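PDB 4BLP: packaging enzyme P4 from Pseudomonas phage phi13, which probably hydrolyses NTP as a hexameric RecA-like helicase motor that drives RNA into the viral procapsid during genome packaging. Local coordinates for residues V136-W139 against Q140-H144; L201-T205 against A206-V210. All blocks are in the same frame, centred on the assembly; numbering follows the deposited sequence.

How the interactions relate
Interaction 1 (136-144) is a tight hairpin packed against strands 252-257 and 287-295 of the central sheet. Interaction 2 (201-210) is the end of helix 193-205 and the turn into strand 210-213. Their centres lie about 14 Å apart, yet they touch through Arg209. Its NH2 lies 3.0 Å from Asn138 O, a probable hydrogen bond, and its CD packs 3.6 Å from Trp139 CE3. Arg209 thus links the two turns. Trp139 also meets Trp162 of helix 159-164, the helix that begins within a probable Walker A (P-loop) motif. No other subunit of the hexamer touches either contact.

Interaction 1: V136-W139 against Q140-H144; sequences VHNW and QVRNH
Gln140 lies over one face of the indole of Trp139, the residue just before it. The two side chains run side by side, with the amide plane 57° from the ring plane. Gln140 CG sits over the five-membered ring, 3.6 Å from its centroid, in a CH-pi contact. Gln140 NE2 lies above the same ring system, 3.7 Å from Trp139 CZ2. A bend at chi2 (-61°) brings the amide over the indole. Gln140 OE1 accepts from Gln291 NE2, and Gln140 NE2 donates to Gln166 OE1; the two bonds help fix the amide's rotation.

His144 meets the indole at its edge instead. Its CD2 is in the indole plane, 3.7 Å from Trp139 CD1, and the two rings are oblique, with planes at 49°. His144 NE2 is hydrogen-bonded to His149, whose ring meets Trp139 edge-to-face.

These side chains project from a short beta-hairpin between strands 136-137 and 144-145. His137 and His144 form its antiparallel hydrogen-bonded pair. His137 N gives to His144 O and His144 N to His137 O, both at 2.8 Å. Nearer the turn, Trp139 N bonds to Val141 O at 3.0 Å. Val141 N reaches Trp139 O at 2.8 Å from above the carbonyl plane. His137 and His144 project on one face of the hairpin, where both touch Leu252 of strand 252-257. Val136 lies alongside Asn143, with Val136 CG2 4.0 Å from Asn143 CB. Asn143 ND2 is hydrogen-bonded to Thr297 OG1, in the turn between strands 287-295 and 298-302.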
ATOM      1  N   VAL D 136     -13.121 -10.700 -40.994  1.00 17.62           N
ATOM      2  CA  VAL D 136     -13.511  -9.289 -40.921  1.00 15.70           C
ATOM      3  C   VAL D 136     -15.013  -9.233 -40.687  1.00 18.43           C
ATOM      4  O   VAL D 136     -15.723 -10.239 -40.868  1.00 18.11           O
ATOM      5  CB  VAL D 136     -13.036  -8.411 -42.098  1.00 18.90           C
ATOM      6  CG1 VAL D 136     -11.509  -8.387 -42.170  1.00 18.31           C
ATOM      7  CG2 VAL D 136     -13.658  -8.861 -43.425  1.00 18.86           C
ATOM      8  N   HIS D 137     -15.494  -8.076 -40.226  1.00 13.56           N
ATOM      9  CA  HIS D 137     -16.864  -7.952 -39.712  1.00 12.38           C
ATOM     10  C   HIS D 137     -17.563  -6.715 -40.182  1.00 17.46           C
ATOM     11  O   HIS D 137     -16.938  -5.672 -40.318  1.00 15.20           O
ATOM     12  CB  HIS D 137     -16.795  -7.929 -38.159  1.00 11.67           C
ATOM     13  CG  HIS D 137     -16.198  -9.182 -37.597  1.00 14.65           C
ATOM     14  ND1 HIS D 137     -14.822  -9.309 -37.363  1.00 17.05           N
ATOM     15  CD2 HIS D 137     -16.788 -10.375 -37.374  1.00 15.06           C
ATOM     16  CE1 HIS D 137     -14.656 -10.554 -36.924  1.00 15.06           C
ATOM     17  NE2 HIS D 137     -15.798 -11.239 -36.946  1.00 16.36           N
ATOM     18  N   ASN D 138     -18.893  -6.813 -40.336  1.00 16.11           N
ATOM     19  CA  ASN D 138     -19.703  -5.691 -40.782  1.00 17.30           C
ATOM     20  C   ASN D 138     -20.207  -4.934 -39.572  1.00 19.44           C
ATOM     21  O   ASN D 138     -21.229  -5.284 -38.979  1.00 20.25           O
ATOM     22  CB  ASN D 138     -20.871  -6.181 -41.687  1.00 18.17           C
ATOM     23  CG  ASN D 138     -21.577  -5.075 -42.431  1.00 42.18           C
ATOM     24  OD1 ASN D 138     -21.358  -3.884 -42.201  1.00 27.64           O
ATOM     25  ND2 ASN D 138     -22.460  -5.446 -43.342  1.00 47.58           N
ATOM     26  N   TRP D 139     -19.412  -3.961 -39.120  1.00 15.93           N
ATOM     27  CA  TRP D 139     -19.755  -3.106 -37.984  1.00 14.35           C
ATOM     28  C   TRP D 139     -19.190  -1.751 -38.281  1.00 16.52           C
ATOM     29  O   TRP D 139     -17.963  -1.604 -38.244  1.00 15.15           O
ATOM     30  CB  TRP D 139     -19.207  -3.645 -36.649  1.00 12.41           C
ATOM     31  CG  TRP D 139     -19.360  -2.669 -35.500  1.00 13.25           C
ATOM     32  CD1 TRP D 139     -18.365  -1.992 -34.858  1.00 15.45           C
ATOM     33  CD2 TRP D 139     -20.585  -2.289 -34.855  1.00 12.72           C
ATOM     34  NE1 TRP D 139     -18.900  -1.173 -33.892  1.00 13.47           N
ATOM     35  CE2 TRP D 139     -20.258  -1.347 -33.856  1.00 15.71           C
ATOM     36  CE3 TRP D 139     -21.947  -2.627 -35.056  1.00 14.83           C
ATOM     37  CZ2 TRP D 139     -21.232  -0.750 -33.041  1.00 16.14           C
ATOM     38  CZ3 TRP D 139     -22.902  -2.088 -34.199  1.00 16.80           C
ATOM     39  CH2 TRP D 139     -22.543  -1.147 -33.217  1.00 16.53           C
ATOM     40  N   GLN D 140     -20.092  -0.772 -38.610  1.00 13.80           N
ATOM     41  CA  GLN D 140     -19.738   0.627 -38.950  1.00 14.85           C
ATOM     42  C   GLN D 140     -19.093   0.686 -40.333  1.00 19.81           C
ATOM     43  O   GLN D 140     -19.431   1.570 -41.107  1.00 21.65           O
ATOM     44  CB  GLN D 140     -18.843   1.288 -37.868  1.00 14.55           C
ATOM     45  CG  GLN D 140     -19.454   1.228 -36.456  1.00 15.26           C
ATOM     46  CD  GLN D 140     -20.781   1.948 -36.399  1.00 22.86           C
ATOM     47  OE1 GLN D 140     -20.859   3.162 -36.594  1.00 17.52           O
ATOM     48  NE2 GLN D 140     -21.868   1.212 -36.150  1.00 20.16           N
ATOM     49  N   VAL D 141     -18.157  -0.237 -40.635  1.00 15.66           N
ATOM     50  CA  VAL D 141     -17.524  -0.430 -41.956  1.00 16.27           C
ATOM     51  C   VAL D 141     -17.716  -1.902 -42.286  1.00 20.33           C
ATOM     52  O   VAL D 141     -17.899  -2.701 -41.367  1.00 20.11           O
ATOM     53  CB  VAL D 141     -16.045   0.010 -42.046  1.00 20.33           C
ATOM     54  CG1 VAL D 141     -15.911   1.512 -41.801  1.00 21.07           C
ATOM     55  CG2 VAL D 141     -15.147  -0.804 -41.100  1.00 18.87           C
ATOM     56  N   ARG D 142     -17.636  -2.277 -43.580  1.00 17.48           N
ATOM     57  CA  ARG D 142     -17.876  -3.658 -43.987  1.00 17.98           C
ATOM     58  C   ARG D 142     -16.789  -4.637 -43.573  1.00 21.02           C
ATOM     59  O   ARG D 142     -17.063  -5.837 -43.495  1.00 19.50           O
ATOM     60  CB  ARG D 142     -18.039  -3.726 -45.523  1.00 21.88           C
ATOM     61  CG  ARG D 142     -19.341  -3.088 -45.990  1.00 44.26           C
ATOM     62  CD  ARG D 142     -19.537  -3.246 -47.472  1.00 69.57           C
ATOM     63  NE  ARG D 142     -20.749  -2.553 -47.888  1.00 87.91           N
ATOM     64  CZ  ARG D 142     -21.057  -2.283 -49.148  1.00107.43           C
ATOM     65  NH1 ARG D 142     -20.241  -2.648 -50.131  1.00 96.60           N
ATOM     66  NH2 ARG D 142     -22.181  -1.646 -49.439  1.00 96.89           N
ATOM     67  N   ASN D 143     -15.566  -4.144 -43.304  1.00 15.00           N
ATOM     68  CA  ASN D 143     -14.421  -5.012 -43.060  1.00 13.34           C
ATOM     69  C   ASN D 143     -13.659  -4.634 -41.797  1.00 13.43           C
ATOM     70  O   ASN D 143     -12.431  -4.574 -41.804  1.00 13.65           O
ATOM     71  CB  ASN D 143     -13.492  -4.947 -44.286  1.00 15.79           C
ATOM     72  CG  ASN D 143     -12.959  -3.556 -44.586  1.00 23.28           C
ATOM     73  OD1 ASN D 143     -13.506  -2.527 -44.140  1.00 19.31           O
ATOM     74  ND2 ASN D 143     -11.841  -3.518 -45.282  1.00 20.90           N
ATOM     75  N   HIS D 144     -14.394  -4.498 -40.687  1.00 11.11           N
ATOM     76  CA  HIS D 144     -13.790  -4.214 -39.374  1.00 10.22           C
ATOM     77  C   HIS D 144     -12.924  -5.415 -38.989  1.00 13.38           C
ATOM     78  O   HIS D 144     -13.388  -6.556 -39.131  1.00 13.36           O
ATOM     79  CB  HIS D 144     -14.925  -3.982 -38.358  1.00 10.32           C
ATOM     80  CG  HIS D 144     -14.534  -3.313 -37.069  1.00 11.60           C
ATOM     81  ND1 HIS D 144     -13.537  -3.832 -36.254  1.00 12.94           N
ATOM     82  CD2 HIS D 144     -15.050  -2.207 -36.485  1.00 12.46           C
ATOM     83  CE1 HIS D 144     -13.471  -3.025 -35.195  1.00 12.73           C
ATOM     84  NE2 HIS D 144     -14.348  -2.018 -35.296  1.00 12.06           N
TER

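Interaction 2: L201-T205 against A206-V210; sequences LLLAT and ADYRV
Leu203 and Tyr208 meet where helix 193-205 ends in a Schellman motif. Asp207, with positive phi (69°), is its C-prime residue. Tyr208 N gives a hydrogen bond to Leu203 O at 3.0 Å, close to straight at 161°. Asp207 N bonds to Ala204 O, also at 3.0 Å, but from well above the carbonyl plane. One residue before Leu203, Leu202 O accepts from Ala206 N in the i to i+4 helical pattern. Three carbonyls of the last turn are thus satisfied by backbone N-H groups beyond the helix.

Leu201 O accepts twice, from Thr205 N and, at 2.7 Å, from Thr205 OG1. The two donors approach from opposite faces of its plane. With chi1 at -62°, OG1 stands beside its own backbone N, which places it on the carbonyl one turn back and uses the hydroxyl hydrogen. Asp207 OD1 is bonded to a glycerol molecule, probably from the crystallisation liquor.

After the turn, Tyr208 packs against Leu203. Leu203 CD2 sits over one face of the phenol ring, 3.9 Å from its centroid, as a CH-pi contact. The Ala206 methyl lies at the edge of the same ring, in its plane.

This is the helix-to-strand connection of an alpha/beta core. Val210 opens strand 210-213, and both Tyr208 and Val210 touch Val170 of the neighbouring strand. Arg209 N is bonded to Asp169 OD2. The two methyls of Val210 divide their contacts: CG1 meets Ala204 CB at 3.9 Å, and CG2 meets Leu203 CD1 at 4.1 Å.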
ATOM      1  N   LEU D 201     -18.306 -14.110 -26.170  1.00  9.07           N
ATOM      2  CA  LEU D 201     -17.578 -14.923 -27.169  1.00  8.90           C
ATOM      3  C   LEU D 201     -18.495 -15.965 -27.803  1.00 10.85           C
ATOM      4  O   LEU D 201     -18.390 -16.219 -29.003  1.00 10.32           O
ATOM      5  CB  LEU D 201     -16.363 -15.611 -26.528  1.00  8.50           C
ATOM      6  CG  LEU D 201     -15.276 -14.601 -26.063  1.00  9.37           C
ATOM      7  CD1 LEU D 201     -14.131 -15.347 -25.351  1.00  9.93           C
ATOM      8  CD2 LEU D 201     -14.723 -13.813 -27.313  1.00  9.80           C
ATOM      9  N   LEU D 202     -19.383 -16.585 -27.006  1.00  9.46           N
ATOM     10  CA  LEU D 202     -20.320 -17.579 -27.569  1.00  8.73           C
ATOM     11  C   LEU D 202     -21.268 -16.944 -28.588  1.00 11.30           C
ATOM     12  O   LEU D 202     -21.435 -17.474 -29.703  1.00 11.61           O
ATOM     13  CB  LEU D 202     -21.112 -18.260 -26.437  1.00  8.51           C
ATOM     14  CG  LEU D 202     -20.316 -19.323 -25.667  1.00  9.33           C
ATOM     15  CD1 LEU D 202     -20.988 -19.585 -24.260  1.00  9.99           C
ATOM     16  CD2 LEU D 202     -20.258 -20.609 -26.469  1.00  9.24           C
ATOM     17  N   LEU D 203     -21.873 -15.820 -28.236  1.00  9.77           N
ATOM     18  CA  LEU D 203     -22.786 -15.113 -29.130  1.00  9.48           C
ATOM     19  C   LEU D 203     -22.072 -14.632 -30.396  1.00 11.60           C
ATOM     20  O   LEU D 203     -22.579 -14.830 -31.478  1.00 11.72           O
ATOM     21  CB  LEU D 203     -23.395 -13.916 -28.402  1.00  9.11           C
ATOM     22  CG  LEU D 203     -24.473 -14.291 -27.376  1.00 10.59           C
ATOM     23  CD1 LEU D 203     -24.696 -13.142 -26.450  1.00 11.51           C
ATOM     24  CD2 LEU D 203     -25.813 -14.747 -28.078  1.00 12.45           C
ATOM     25  N   ALA D 204     -20.880 -14.038 -30.265  1.00  9.66           N
ATOM     26  CA  ALA D 204     -20.147 -13.550 -31.444  1.00 10.10           C
ATOM     27  C   ALA D 204     -19.724 -14.720 -32.346  1.00 12.74           C
ATOM     28  O   ALA D 204     -19.827 -14.631 -33.584  1.00 12.80           O
ATOM     29  CB  ALA D 204     -18.934 -12.738 -30.990  1.00 10.66           C
ATOM     30  N   THR D 205     -19.291 -15.842 -31.740  1.00 10.11           N
ATOM     31  CA  THR D 205     -18.886 -17.034 -32.508  1.00  9.84           C
ATOM     32  C   THR D 205     -20.108 -17.586 -33.261  1.00 15.59           C
ATOM     33  O   THR D 205     -19.959 -18.100 -34.400  1.00 13.84           O
ATOM     34  CB  THR D 205     -18.234 -18.076 -31.571  1.00 12.35           C
ATOM     35  OG1 THR D 205     -17.045 -17.478 -31.013  1.00 12.21           O
ATOM     36  CG2 THR D 205     -17.817 -19.376 -32.296  1.00  9.97           C
ATOM     37  N   ALA D 206     -21.311 -17.462 -32.627  1.00 13.07           N
ATOM     38  CA  ALA D 206     -22.605 -17.890 -33.215  1.00 13.26           C
ATOM     39  C   ALA D 206     -23.180 -16.859 -34.186  1.00 17.90           C
ATOM     40  O   ALA D 206     -24.358 -16.956 -34.570  1.00 18.75           O
ATOM     41  CB  ALA D 206     -23.602 -18.183 -32.106  1.00 13.15           C
ATOM     42  N   ASP D 207     -22.354 -15.883 -34.587  1.00 14.67           N
ATOM     43  CA  ASP D 207     -22.632 -14.858 -35.607  1.00 15.57           C
ATOM     44  C   ASP D 207     -23.685 -13.814 -35.192  1.00 18.42           C
ATOM     45  O   ASP D 207     -24.359 -13.241 -36.057  1.00 18.18           O
ATOM     46  CB  ASP D 207     -23.049 -15.497 -36.967  1.00 19.76           C
ATOM     47  CG  ASP D 207     -22.794 -14.594 -38.172  1.00 38.47           C
ATOM     48  OD1 ASP D 207     -21.887 -13.721 -38.089  1.00 39.57           O
ATOM     49  OD2 ASP D 207     -23.533 -14.720 -39.171  1.00 46.74           O
ATOM     50  N   TYR D 208     -23.807 -13.546 -33.878  1.00 13.12           N
ATOM     51  CA  TYR D 208     -24.641 -12.456 -33.390  1.00 11.11           C
ATOM     52  C   TYR D 208     -23.825 -11.177 -33.361  1.00 13.42           C
ATOM     53  O   TYR D 208     -22.653 -11.205 -32.966  1.00 12.60           O
ATOM     54  CB  TYR D 208     -25.126 -12.729 -31.947  1.00 12.02           C
ATOM     55  CG  TYR D 208     -26.195 -13.774 -31.826  1.00 14.90           C
ATOM     56  CD1 TYR D 208     -25.878 -15.128 -31.836  1.00 17.09           C
ATOM     57  CD2 TYR D 208     -27.520 -13.415 -31.652  1.00 18.33           C
ATOM     58  CE1 TYR D 208     -26.871 -16.106 -31.754  1.00 20.16           C
ATOM     59  CE2 TYR D 208     -28.520 -14.381 -31.537  1.00 20.80           C
ATOM     60  CZ  TYR D 208     -28.193 -15.726 -31.625  1.00 22.93           C
ATOM     61  OH  TYR D 208     -29.170 -16.684 -31.480  1.00 23.41           O
ATOM     62  N   ARG D 209     -24.461 -10.047 -33.692  1.00 11.04           N
ATOM     63  CA  ARG D 209     -23.845  -8.748 -33.441  1.00 11.61           C
ATOM     64  C   ARG D 209     -24.147  -8.492 -31.986  1.00 13.40           C
ATOM     65  O   ARG D 209     -25.305  -8.229 -31.649  1.00 13.55           O
ATOM     66  CB  ARG D 209     -24.413  -7.619 -34.345  1.00 15.06           C
ATOM     67  CG  ARG D 209     -23.900  -6.213 -33.918  1.00 18.22           C
ATOM     68  CD  ARG D 209     -22.362  -6.051 -33.985  1.00 18.03           C
ATOM     69  NE  ARG D 209     -21.874  -6.281 -35.350  1.00 17.27           N
ATOM     70  CZ  ARG D 209     -20.984  -7.201 -35.696  1.00 24.67           C
ATOM     71  NH1 ARG D 209     -20.361  -7.916 -34.763  1.00 20.69           N
ATOM     72  NH2 ARG D 209     -20.676  -7.386 -36.972  1.00 19.35           N
ATOM     73  N   VAL D 210     -23.127  -8.601 -31.136  1.00 11.11           N
ATOM     74  CA  VAL D 210     -23.326  -8.495 -29.689  1.00 11.24           C
ATOM     75  C   VAL D 210     -22.696  -7.220 -29.166  1.00 14.25           C
ATOM     76  O   VAL D 210     -21.556  -6.874 -29.507  1.00 14.96           O
ATOM     77  CB  VAL D 210     -22.801  -9.781 -28.941  1.00 15.74           C
ATOM     78  CG1 VAL D 210     -21.410 -10.195 -29.390  1.00 15.95           C
ATOM     79  CG2 VAL D 210     -22.838  -9.623 -27.416  1.00 14.80           C
TER